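Long-range contacts in chromosome-partitioning ATPase Soj (Thermus thermophilus, PDB 2BEJ), which hydrolyses ATP and binds double-stranded DNA cooperatively in an ATP-dependent way, forming nucleoprotein filaments, and is probably involved in chromosome partitioning: residues A[23-28]-A[219-224]; A[140-145]-A[175-180]; A[204-209]-A[232-237]. All blocks are in the same frame, centred on the assembly; numbering follows the deposited sequence.

Interaction 1 (A[23-28]-A[219-224])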
loop_
_atom_site.group_PDB
_atom_site.type_symbol
_atom_site.label_atom_id
_atom_site.label_comp_id
_atom_site.label_asym_id
_atom_site.label_seq_id
_atom_site.Cartn_x
_atom_site.Cartn_y
_atom_site.Cartn_z
ATOM N N THR A 23 -7.090 -9.053 12.179
ATOM C CA THR A 23 -7.463 -8.573 10.848
ATOM C C THR A 23 -8.973 -8.678 10.670
ATOM O O THR A 23 -9.609 -7.754 10.151
ATOM C CB THR A 23 -6.659 -9.318 9.741
ATOM O OG1 THR A 23 -5.261 -9.050 9.929
ATOM C CG2 THR A 23 -7.072 -8.861 8.334
ATOM N N ALA A 24 -9.547 -9.796 11.129
ATOM C CA ALA A 24 -10.997 -9.998 11.087
ATOM C C ALA A 24 -11.731 -8.865 11.795
ATOM O O ALA A 24 -12.656 -8.272 11.238
ATOM C CB ALA A 24 -11.371 -11.340 11.736
ATOM N N ILE A 25 -11.316 -8.588 13.033
ATOM C CA ILE A 25 -11.963 -7.593 13.867
ATOM C C ILE A 25 -11.844 -6.210 13.223
ATOM O O ILE A 25 -12.843 -5.500 13.050
ATOM C CB ILE A 25 -11.363 -7.573 15.292
ATOM C CG1 ILE A 25 -11.821 -8.799 16.084
ATOM C CG2 ILE A 25 -11.765 -6.278 16.039
ATOM C CD1 ILE A 25 -11.168 -8.940 17.452
ATOM N N ASN A 26 -10.626 -5.841 12.846
ATOM C CA ASN A 26 -10.388 -4.475 12.387
ATOM C C ASN A 26 -10.828 -4.168 10.964
ATOM O O ASN A 26 -11.233 -3.047 10.695
ATOM C CB ASN A 26 -8.966 -4.040 12.688
ATOM C CG ASN A 26 -8.746 -3.860 14.178
ATOM O OD1 ASN A 26 -9.560 -3.227 14.868
ATOM N ND2 ASN A 26 -7.667 -4.434 14.692
ATOM N N LEU A 27 -10.787 -5.165 10.084
ATOM C CA LEU A 27 -11.451 -5.068 8.782
ATOM C C LEU A 27 -12.950 -4.830 8.922
ATOM O O LEU A 27 -13.509 -3.986 8.232
ATOM C CB LEU A 27 -11.217 -6.315 7.924
ATOM C CG LEU A 27 -9.975 -6.353 7.052
ATOM C CD1 LEU A 27 -10.016 -7.582 6.150
ATOM C CD2 LEU A 27 -9.855 -5.032 6.231
ATOM N N ALA A 28 -13.598 -5.590 9.801
ATOM C CA ALA A 28 -15.008 -5.375 10.099
ATOM C C ALA A 28 -15.247 -3.943 10.559
ATOM O O ALA A 28 -16.128 -3.263 10.032
ATOM C CB ALA A 28 -15.492 -6.377 11.147
ATOM N N GLY A 219 -11.463 -5.206 24.849
ATOM C CA GLY A 219 -12.669 -5.595 24.114
ATOM C C GLY A 219 -13.108 -4.589 23.058
ATOM O O GLY A 219 -14.294 -4.487 22.742
ATOM N N LYS A 220 -12.151 -3.843 22.513
ATOM C CA LYS A 220 -12.451 -2.823 21.511
ATOM C C LYS A 220 -11.633 -2.995 20.234
ATOM O O LYS A 220 -10.503 -3.477 20.276
ATOM C CB LYS A 220 -12.229 -1.423 22.084
ATOM C CG LYS A 220 -13.228 -1.038 23.161
ATOM C CD LYS A 220 -12.997 0.373 23.647
ATOM C CE LYS A 220 -13.952 0.713 24.789
ATOM N NZ LYS A 220 -13.975 2.189 25.040
ATOM N N THR A 221 -12.223 -2.597 19.105
ATOM C CA THR A 221 -11.512 -2.514 17.833
ATOM C C THR A 221 -10.517 -1.363 17.922
ATOM O O THR A 221 -10.657 -0.484 18.780
ATOM C CB THR A 221 -12.473 -2.239 16.647
ATOM O OG1 THR A 221 -12.965 -0.895 16.723
ATOM C CG2 THR A 221 -13.654 -3.217 16.658
ATOM N N ILE A 222 -9.527 -1.353 17.028
ATOM C CA ILE A 222 -8.516 -0.300 17.038
ATOM C C ILE A 222 -9.144 1.055 16.729
ATOM O O ILE A 222 -8.609 2.094 17.114
ATOM C CB ILE A 222 -7.307 -0.625 16.083
ATOM C CG1 ILE A 222 -6.051 0.160 16.484
ATOM C CG2 ILE A 222 -7.676 -0.405 14.603
ATOM C CD1 ILE A 222 -5.551 -0.138 17.907
ATOM N N ALA A 223 -10.291 1.039 16.054
ATOM C CA ALA A 223 -11.001 2.271 15.725
ATOM C C ALA A 223 -11.628 2.892 16.969
ATOM O O ALA A 223 -11.739 4.112 17.068
ATOM C CB ALA A 223 -12.053 2.014 14.667
ATOM N N GLN A 224 -12.045 2.039 17.904
ATOM C CA GLN A 224 -12.536 2.471 19.211
ATOM C C GLN A 224 -11.374 2.783 20.156
ATOM O O GLN A 224 -11.373 3.813 20.829
ATOM C CB GLN A 224 -13.403 1.385 19.842
ATOM C CG GLN A 224 -14.626 0.971 19.049
ATOM C CD GLN A 224 -15.332 -0.225 19.674
ATOM O OE1 GLN A 224 -14.824 -1.348 19.649
ATOM N NE2 GLN A 224 -16.512 0.014 20.241
#
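With CG of Asn26 turned anti to its carbonyl carbon (chi1 -69°), the amide of this helical residue swings out to meet Ile222, whose own CG2 sits wedged between its backbone N and carbonyl carbon. Asn26 OD1 accepts from Ile222 N at 2.9 Å in an almost straight bond (170° at the hydrogen), the donor tilted 25° from the carbonyl plane. The same oxygen lies 3.4 Å from Ile222 CG2, so the methyl packs against the C=O end of the amide. Next to it Ile25 CG2 meets Thr221 CG2 at 3.6 Å, methyl against methyl. Helix 20-33 follows the P-loop of the ParA-type ATPase, and its Asn26 reaches the first turn of helix 222-225, where Thr221 is the N-cap. Thr221 and Gln224 form a capping box: Thr221 N donates to Gln224 OE1 at 2.9 Å, on a lone pair in the carbonyl plane, and Gln224 N returns a 3.3 Å bond to Thr221 OG1, which is also hydrogen-bonded to Asp78. With an alanine here in place of Asn26, the amide is gone; Ile222 N would probably lose its acceptor and a gap would open beside Ile222 CG2. Tyr235 and Leu212 pack against Asn26 from other helices.

Interaction 2 (A[140-145]-A[175-180]). With ADP (adenosine-5'-diphosphate), chain B.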
loop_
_atom_site.group_PDB
_atom_site.type_symbol
_atom_site.label_atom_id
_atom_site.label_comp_id
_atom_site.label_asym_id
_atom_site.label_seq_id
_atom_site.Cartn_x
_atom_site.Cartn_y
_atom_site.Cartn_z
ATOM N N PRO A 140 -3.071 -13.809 6.468
ATOM C CA PRO A 140 -2.102 -13.009 7.223
ATOM C C PRO A 140 -0.793 -13.774 7.431
ATOM O O PRO A 140 -0.818 -14.967 7.745
ATOM C CB PRO A 140 -2.791 -12.771 8.579
ATOM C CG PRO A 140 -4.193 -13.322 8.450
ATOM C CD PRO A 140 -4.184 -14.290 7.309
ATOM N N VAL A 141 0.335 -13.093 7.257
ATOM C CA VAL A 141 1.647 -13.685 7.505
ATOM C C VAL A 141 2.556 -12.653 8.166
ATOM O O VAL A 141 2.463 -11.464 7.853
ATOM C CB VAL A 141 2.326 -14.218 6.196
ATOM C CG1 VAL A 141 1.464 -15.250 5.521
ATOM C CG2 VAL A 141 2.632 -13.093 5.215
ATOM N N GLN A 142 3.421 -13.097 9.079
ATOM C CA GLN A 142 4.504 -12.245 9.571
ATOM C C GLN A 142 5.545 -12.107 8.493
ATOM O O GLN A 142 5.769 -13.041 7.727
ATOM C CB GLN A 142 5.205 -12.852 10.788
ATOM C CG GLN A 142 4.663 -12.422 12.119
ATOM C CD GLN A 142 3.588 -13.349 12.590
ATOM O OE1 GLN A 142 2.492 -13.340 12.048
ATOM N NE2 GLN A 142 3.899 -14.185 13.591
ATOM N N ALA A 143 6.200 -10.952 8.444
ATOM C CA ALA A 143 7.363 -10.783 7.591
ATOM C C ALA A 143 8.561 -11.485 8.239
ATOM O O ALA A 143 9.516 -10.840 8.673
ATOM C CB ALA A 143 7.652 -9.308 7.349
ATOM N N GLU A 144 8.479 -12.813 8.301
ATOM C CA GLU A 144 9.524 -13.683 8.847
ATOM C C GLU A 144 9.759 -14.812 7.851
ATOM O O GLU A 144 8.867 -15.141 7.077
ATOM C CB GLU A 144 9.099 -14.218 10.215
ATOM C CG GLU A 144 9.067 -13.125 11.296
ATOM C CD GLU A 144 8.289 -13.509 12.550
ATOM O OE1 GLU A 144 7.818 -12.584 13.257
ATOM O OE2 GLU A 144 8.153 -14.720 12.841
ATOM N N TYR A 145 10.955 -15.398 7.845
ATOM C CA TYR A 145 11.327 -16.305 6.742
ATOM C C TYR A 145 10.474 -17.556 6.500
ATOM O O TYR A 145 10.316 -17.984 5.351
ATOM C CB TYR A 145 12.831 -16.606 6.711
ATOM C CG TYR A 145 13.497 -15.794 5.627
ATOM C CD1 TYR A 145 13.964 -14.508 5.882
ATOM C CD2 TYR A 145 13.595 -16.289 4.324
ATOM C CE1 TYR A 145 14.543 -13.739 4.869
ATOM C CE2 TYR A 145 14.177 -15.532 3.306
ATOM C CZ TYR A 145 14.651 -14.258 3.586
ATOM O OH TYR A 145 15.230 -13.503 2.585
ATOM N N LEU A 175 -1.569 -10.886 3.344
ATOM C CA LEU A 175 -1.396 -9.680 4.124
ATOM C C LEU A 175 -0.200 -9.790 5.069
ATOM O O LEU A 175 -0.186 -10.656 5.945
ATOM C CB LEU A 175 -2.654 -9.423 4.944
ATOM C CG LEU A 175 -2.597 -8.251 5.926
ATOM C CD1 LEU A 175 -2.605 -6.902 5.178
ATOM C CD2 LEU A 175 -3.758 -8.345 6.912
ATOM N N VAL A 176 0.780 -8.900 4.913
ATOM C CA VAL A 176 1.905 -8.837 5.850
ATOM C C VAL A 176 1.444 -8.100 7.112
ATOM O O VAL A 176 1.022 -6.946 7.047
ATOM C CB VAL A 176 3.141 -8.145 5.219
ATOM C CG1 VAL A 176 4.325 -8.147 6.191
ATOM C CG2 VAL A 176 3.518 -8.802 3.891
ATOM N N THR A 177 1.494 -8.798 8.246
ATOM C CA THR A 177 1.057 -8.275 9.535
ATOM C C THR A 177 2.229 -8.226 10.514
ATOM O O THR A 177 3.243 -8.886 10.298
ATOM C CB THR A 177 -0.055 -9.166 10.190
ATOM O OG1 THR A 177 0.471 -10.474 10.466
ATOM C CG2 THR A 177 -1.253 -9.297 9.287
ATOM N N MET A 178 2.072 -7.449 11.586
ATOM C CA MET A 178 3.090 -7.308 12.644
ATOM C C MET A 178 4.472 -7.002 12.073
ATOM O O MET A 178 5.483 -7.549 12.516
ATOM C CB MET A 178 3.154 -8.560 13.522
ATOM C CG MET A 178 1.829 -8.969 14.066
ATOM S SD MET A 178 1.970 -10.413 15.105
ATOM C CE MET A 178 0.520 -11.300 14.573
ATOM N N TYR A 179 4.496 -6.116 11.079
ATOM C CA TYR A 179 5.725 -5.700 10.439
ATOM C C TYR A 179 6.496 -4.868 11.457
ATOM O O TYR A 179 6.045 -3.796 11.863
ATOM C CB TYR A 179 5.374 -4.890 9.181
ATOM C CG TYR A 179 6.545 -4.323 8.386
ATOM C CD1 TYR A 179 6.928 -4.893 7.176
ATOM C CD2 TYR A 179 7.235 -3.198 8.827
ATOM C CE1 TYR A 179 7.975 -4.346 6.414
ATOM C CE2 TYR A 179 8.287 -2.658 8.093
ATOM C CZ TYR A 179 8.653 -3.235 6.885
ATOM O OH TYR A 179 9.694 -2.695 6.153
ATOM N N ASP A 180 7.641 -5.389 11.891
ATOM C CA ASP A 180 8.463 -4.736 12.908
ATOM C C ASP A 180 9.359 -3.702 12.238
ATOM O O ASP A 180 10.291 -4.046 11.516
ATOM C CB ASP A 180 9.293 -5.773 13.687
ATOM C CG ASP A 180 9.831 -5.232 15.014
ATOM O OD1 ASP A 180 10.350 -4.105 15.061
ATOM O OD2 ASP A 180 9.747 -5.953 16.029
HETATM P PB ADP B . -4.314 -15.326 15.113
HETATM O O1B ADP B . -5.780 -15.022 15.232
HETATM O O2B ADP B . -3.826 -15.512 13.697
HETATM O O3B ADP B . -3.868 -16.428 16.042
HETATM P PA ADP B . -4.194 -12.812 16.513
HETATM O O1A ADP B . -5.150 -13.360 17.546
HETATM O O2A ADP B . -4.752 -11.776 15.572
HETATM O O3A ADP B . -3.535 -14.020 15.654
HETATM O "O5'" ADP B . -2.902 -12.201 17.203
HETATM C "C5'" ADP B . -2.145 -12.911 18.184
HETATM C "C4'" ADP B . -1.619 -11.881 19.179
HETATM O "O4'" ADP B . -0.766 -10.941 18.505
HETATM C "C3'" ADP B . -2.769 -11.084 19.771
HETATM O "O3'" ADP B . -2.487 -10.784 21.144
HETATM C "C2'" ADP B . -2.759 -9.784 19.001
HETATM O "O2'" ADP B . -3.269 -8.713 19.797
HETATM C "C1'" ADP B . -1.296 -9.610 18.619
HETATM N N9 ADP B . -1.178 -8.845 17.347
HETATM C C8 ADP B . -1.802 -9.113 16.179
HETATM N N7 ADP B . -1.473 -8.205 15.226
HETATM C C5 ADP B . -0.616 -7.332 15.784
HETATM C C6 ADP B . 0.136 -6.130 15.340
HETATM N N6 ADP B . 0.033 -5.663 14.073
HETATM N N1 ADP B . 0.928 -5.510 16.244
HETATM C C2 ADP B . 1.056 -5.957 17.511
HETATM N N3 ADP B . 0.409 -7.042 17.980
HETATM C C4 ADP B . -0.422 -7.762 17.180
HETATM O O HOH W 1 5.684 -9.013 9.881
#
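Val141 is gripped through both of its backbone polar atoms by strand 170-177. Its N donates to Leu175 O at 2.8 Å, and its O accepts from Thr177 N at 2.9 Å in a bond of 171° at the hydrogen. This alternation is the parallel-strand ladder, with Pro140 beside Leu175 and Val141 beside Val176. Two CA-H...O contacts, from Pro140 CA to Leu175 O and from Val176 CA to Val141 O, supplement it. At Ala143 the direct backbone bonding does not continue; a water is modelled between Ala143 N and Thr177 O, but at 2.5 Å from each its position is doubtful. The chain then folds through an inverse gamma turn at Ala143, which turns its methyl toward Val176.

The apolar contacts fall on two faces of the sheet. On the Pro140 and Leu175 face, Pro140 CB lies 3.9 Å from Thr177 CG2. On the Val141 and Val176 face, the Ala143 methyl rests on Val176 CG1 at 3.7 Å, a branch placed anti to the backbone N (chi1 -177°).

Other side-chain contacts gather near the nucleotide. The bent Gln142 chain packs its OE1 3.8 Å from Met178 CE. Met178 lies against the adenine of ADP, its CG 3.4 Å from C5 and its CE 3.6 Å from C8. The polar link here is the hydrogen bond of Thr177 OG1 to the P-loop carbonyl of Val18.

Both strands belong to the beta-alpha-beta unit whose helix 147-164 packs on Val141 through Ala147 and Val151. Helix 185-197 touches Val176 with Leu193, whereas Lys20 and Thr23 of helix 20-33 approach Pro140 and Leu175 on the other face, placing the P-loop helix and helix 147-164 on opposite sides of this part of the sheet.

Interaction 3 (A[204-209]-A[232-237]). With ADP (adenosine-5'-diphosphate), chain B.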
loop_
_atom_site.group_PDB
_atom_site.type_symbol
_atom_site.label_atom_id
_atom_site.label_comp_id
_atom_site.label_asym_id
_atom_site.label_seq_id
_atom_site.Cartn_x
_atom_site.Cartn_y
_atom_site.Cartn_z
ATOM N N THR A 204 -0.934 -2.700 1.325
ATOM C CA THR A 204 -1.075 -2.283 2.715
ATOM C C THR A 204 -0.476 -3.368 3.627
ATOM O O THR A 204 -0.778 -4.558 3.488
ATOM C CB THR A 204 -2.547 -2.057 3.072
ATOM O OG1 THR A 204 -3.133 -1.163 2.114
ATOM C CG2 THR A 204 -2.671 -1.442 4.462
ATOM N N VAL A 205 0.382 -2.919 4.536
ATOM C CA VAL A 205 1.105 -3.761 5.470
ATOM C C VAL A 205 0.750 -3.264 6.877
ATOM O O VAL A 205 0.696 -2.055 7.115
ATOM C CB VAL A 205 2.629 -3.627 5.226
ATOM C CG1 VAL A 205 3.415 -4.337 6.301
ATOM C CG2 VAL A 205 2.998 -4.184 3.850
ATOM N N ILE A 206 0.493 -4.196 7.790
ATOM C CA ILE A 206 0.075 -3.858 9.140
ATOM C C ILE A 206 1.303 -3.811 10.066
ATOM O O ILE A 206 1.967 -4.828 10.262
ATOM C CB ILE A 206 -0.979 -4.883 9.699
ATOM C CG1 ILE A 206 -2.126 -5.126 8.697
ATOM C CG2 ILE A 206 -1.460 -4.460 11.093
ATOM C CD1 ILE A 206 -2.976 -3.906 8.363
ATOM N N PRO A 207 1.588 -2.632 10.648
ATOM C CA PRO A 207 2.737 -2.471 11.537
ATOM C C PRO A 207 2.524 -3.203 12.850
ATOM O O PRO A 207 1.395 -3.289 13.345
ATOM C CB PRO A 207 2.780 -0.955 11.790
ATOM C CG PRO A 207 1.344 -0.514 11.613
ATOM C CD PRO A 207 0.801 -1.388 10.521
ATOM N N ARG A 208 3.601 -3.756 13.393
ATOM C CA ARG A 208 3.597 -4.176 14.789
ATOM C C ARG A 208 3.491 -2.897 15.611
ATOM O O ARG A 208 4.316 -1.982 15.472
ATOM C CB ARG A 208 4.857 -4.973 15.149
ATOM C CG ARG A 208 4.876 -5.503 16.601
ATOM C CD ARG A 208 5.712 -6.776 16.743
ATOM N NE ARG A 208 5.259 -7.609 17.865
ATOM C CZ ARG A 208 4.522 -8.718 17.749
ATOM N NH1 ARG A 208 4.142 -9.163 16.555
ATOM N NH2 ARG A 208 4.162 -9.400 18.836
ATOM N N ASN A 209 2.459 -2.838 16.450
ATOM C CA ASN A 209 2.163 -1.658 17.240
ATOM C C ASN A 209 1.453 -2.047 18.539
ATOM O O ASN A 209 0.504 -2.832 18.528
ATOM C CB ASN A 209 1.320 -0.683 16.416
ATOM C CG ASN A 209 1.027 0.605 17.151
ATOM O OD1 ASN A 209 -0.049 0.764 17.722
ATOM N ND2 ASN A 209 1.983 1.531 17.148
ATOM N N ALA A 232 -4.432 1.652 13.121
ATOM C CA ALA A 232 -5.747 2.124 12.724
ATOM C C ALA A 232 -5.718 2.643 11.283
ATOM O O ALA A 232 -6.543 2.236 10.465
ATOM C CB ALA A 232 -6.249 3.212 13.708
ATOM N N HIS A 233 -4.747 3.508 10.975
ATOM C CA HIS A 233 -4.557 4.019 9.622
ATOM C C HIS A 233 -4.340 2.866 8.623
ATOM O O HIS A 233 -4.877 2.884 7.521
ATOM C CB HIS A 233 -3.362 4.982 9.547
ATOM C CG HIS A 233 -3.475 6.195 10.427
ATOM N ND1 HIS A 233 -4.372 7.217 10.189
ATOM C CD2 HIS A 233 -2.763 6.573 11.516
ATOM C CE1 HIS A 233 -4.222 8.157 11.104
ATOM N NE2 HIS A 233 -3.253 7.790 11.922
ATOM N N ALA A 234 -3.554 1.868 9.013
ATOM C CA ALA A 234 -3.281 0.714 8.146
ATOM C C ALA A 234 -4.525 -0.128 7.849
ATOM O O ALA A 234 -4.783 -0.474 6.696
ATOM C CB ALA A 234 -2.146 -0.162 8.742
ATOM N N TYR A 235 -5.284 -0.476 8.886
ATOM C CA TYR A 235 -6.507 -1.277 8.713
ATOM C C TYR A 235 -7.612 -0.560 7.942
ATOM O O TYR A 235 -8.393 -1.203 7.234
ATOM C CB TYR A 235 -7.025 -1.839 10.045
ATOM C CG TYR A 235 -6.353 -3.161 10.394
ATOM C CD1 TYR A 235 -6.511 -4.276 9.577
ATOM C CD2 TYR A 235 -5.541 -3.277 11.525
ATOM C CE1 TYR A 235 -5.875 -5.495 9.881
ATOM C CE2 TYR A 235 -4.908 -4.481 11.842
ATOM C CZ TYR A 235 -5.073 -5.585 11.008
ATOM O OH TYR A 235 -4.446 -6.769 11.313
ATOM N N ARG A 236 -7.671 0.763 8.084
ATOM C CA ARG A 236 -8.590 1.587 7.301
ATOM C C ARG A 236 -8.227 1.533 5.804
ATOM O O ARG A 236 -9.099 1.377 4.953
ATOM C CB ARG A 236 -8.580 3.032 7.828
ATOM C CG ARG A 236 -9.203 4.092 6.894
ATOM C CD ARG A 236 -10.652 4.381 7.246
ATOM N NE ARG A 236 -11.313 5.330 6.337
ATOM C CZ ARG A 236 -11.721 6.555 6.669
ATOM N NH1 ARG A 236 -11.537 7.026 7.901
ATOM N NH2 ARG A 236 -12.328 7.320 5.765
ATOM N N ARG A 237 -6.934 1.659 5.497
ATOM C CA ARG A 237 -6.454 1.567 4.131
ATOM C C ARG A 237 -6.608 0.135 3.601
ATOM O O ARG A 237 -6.956 -0.070 2.442
ATOM C CB ARG A 237 -5.003 2.043 4.076
ATOM C CG ARG A 237 -4.356 2.071 2.696
ATOM C CD ARG A 237 -2.966 2.746 2.764
ATOM N NE ARG A 237 -3.013 4.031 3.478
ATOM C CZ ARG A 237 -2.355 4.295 4.613
ATOM N NH1 ARG A 237 -1.558 3.386 5.172
ATOM N NH2 ARG A 237 -2.491 5.482 5.190
HETATM P PB ADP B . -4.314 -15.326 15.113
HETATM O O1B ADP B . -5.780 -15.022 15.232
HETATM O O2B ADP B . -3.826 -15.512 13.697
HETATM O O3B ADP B . -3.868 -16.428 16.042
HETATM P PA ADP B . -4.194 -12.812 16.513
HETATM O O1A ADP B . -5.150 -13.360 17.546
HETATM O O2A ADP B . -4.752 -11.776 15.572
HETATM O O3A ADP B . -3.535 -14.020 15.654
HETATM O "O5'" ADP B . -2.902 -12.201 17.203
HETATM C "C5'" ADP B . -2.145 -12.911 18.184
HETATM C "C4'" ADP B . -1.619 -11.881 19.179
HETATM O "O4'" ADP B . -0.766 -10.941 18.505
HETATM C "C3'" ADP B . -2.769 -11.084 19.771
HETATM O "O3'" ADP B . -2.487 -10.784 21.144
HETATM C "C2'" ADP B . -2.759 -9.784 19.001
HETATM O "O2'" ADP B . -3.269 -8.713 19.797
HETATM C "C1'" ADP B . -1.296 -9.610 18.619
HETATM N N9 ADP B . -1.178 -8.845 17.347
HETATM C C8 ADP B . -1.802 -9.113 16.179
HETATM N N7 ADP B . -1.473 -8.205 15.226
HETATM C C5 ADP B . -0.616 -7.332 15.784
HETATM C C6 ADP B . 0.136 -6.130 15.340
HETATM N N6 ADP B . 0.033 -5.663 14.073
HETATM N N1 ADP B . 0.928 -5.510 16.244
HETATM C C2 ADP B . 1.056 -5.957 17.511
HETATM N N3 ADP B . 0.409 -7.042 17.980
HETATM C C4 ADP B . -0.422 -7.762 17.180
#
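Ile206 stands over the ring of Tyr235, its side chain crossing that of the tyrosine at about a right angle, where the adenine-binding loop of this P-loop ATPase runs across helix 230-248. CD1 points into the ring in a CH-pi contact, 3.6 Å from the centroid and only 11° off the normal. A chi1 of -49° puts CG1 beside the backbone N and leaves CG2 anti to it, where this second branch reaches two partners: Tyr235 CE2 at 3.5 Å and, at the same distance, ADP N6. Ile206 thus bridges tyrosine and nucleotide. Tyr235 is itself held at its far end, where OH is hydrogen-bonded to Thr23 of helix 20-33.

Beside the ring, the Ala234 methyl points at the loop and fits against Pro207 CD (3.7 Å) and Ile206 CD1 (3.9 Å). Farther along the helix, Thr204 crosses Arg237 obliquely, its OG1 3.5 Å from Arg237 CG and hydrogen-bonded to Glu241. The guanidinium of Arg237 turns outward instead, forming a salt bridge with Glu190 and a cation-pi contact with Tyr179, both of the second subunit.

Toward Asn209, the loop's hydrogen bonds to adenine come from backbone atoms. Asn209 N donates to ADP N1 at 3.1 Å, and ADP N6 donates to Pro207 O at 2.8 Å, 176° at the hydrogen.

Interactions 1 and 2 are buried; interaction 3 is partly buried and makes most contacts with the second subunit, where Tyr179 of interaction 2 also takes part. Their chemistry follows their place: interaction 2 is a backbone ladder in the sheet, interaction 1 rests on one side-chain-to-backbone bond between helices, and interaction 3 is chiefly apolar packing between its segments. Helix 20-33 joins all three: Thr23 OG1 packs on Leu175 CD2 of interaction 2 and makes a probable hydrogen bond with Tyr235 OH of interaction 3. Interactions 2 and 3 share the nucleotide, with probable backbone bonds from Ile206 N to Val176 O and from Arg208 N to Tyr179 O joining 175-180 to the adenine loop.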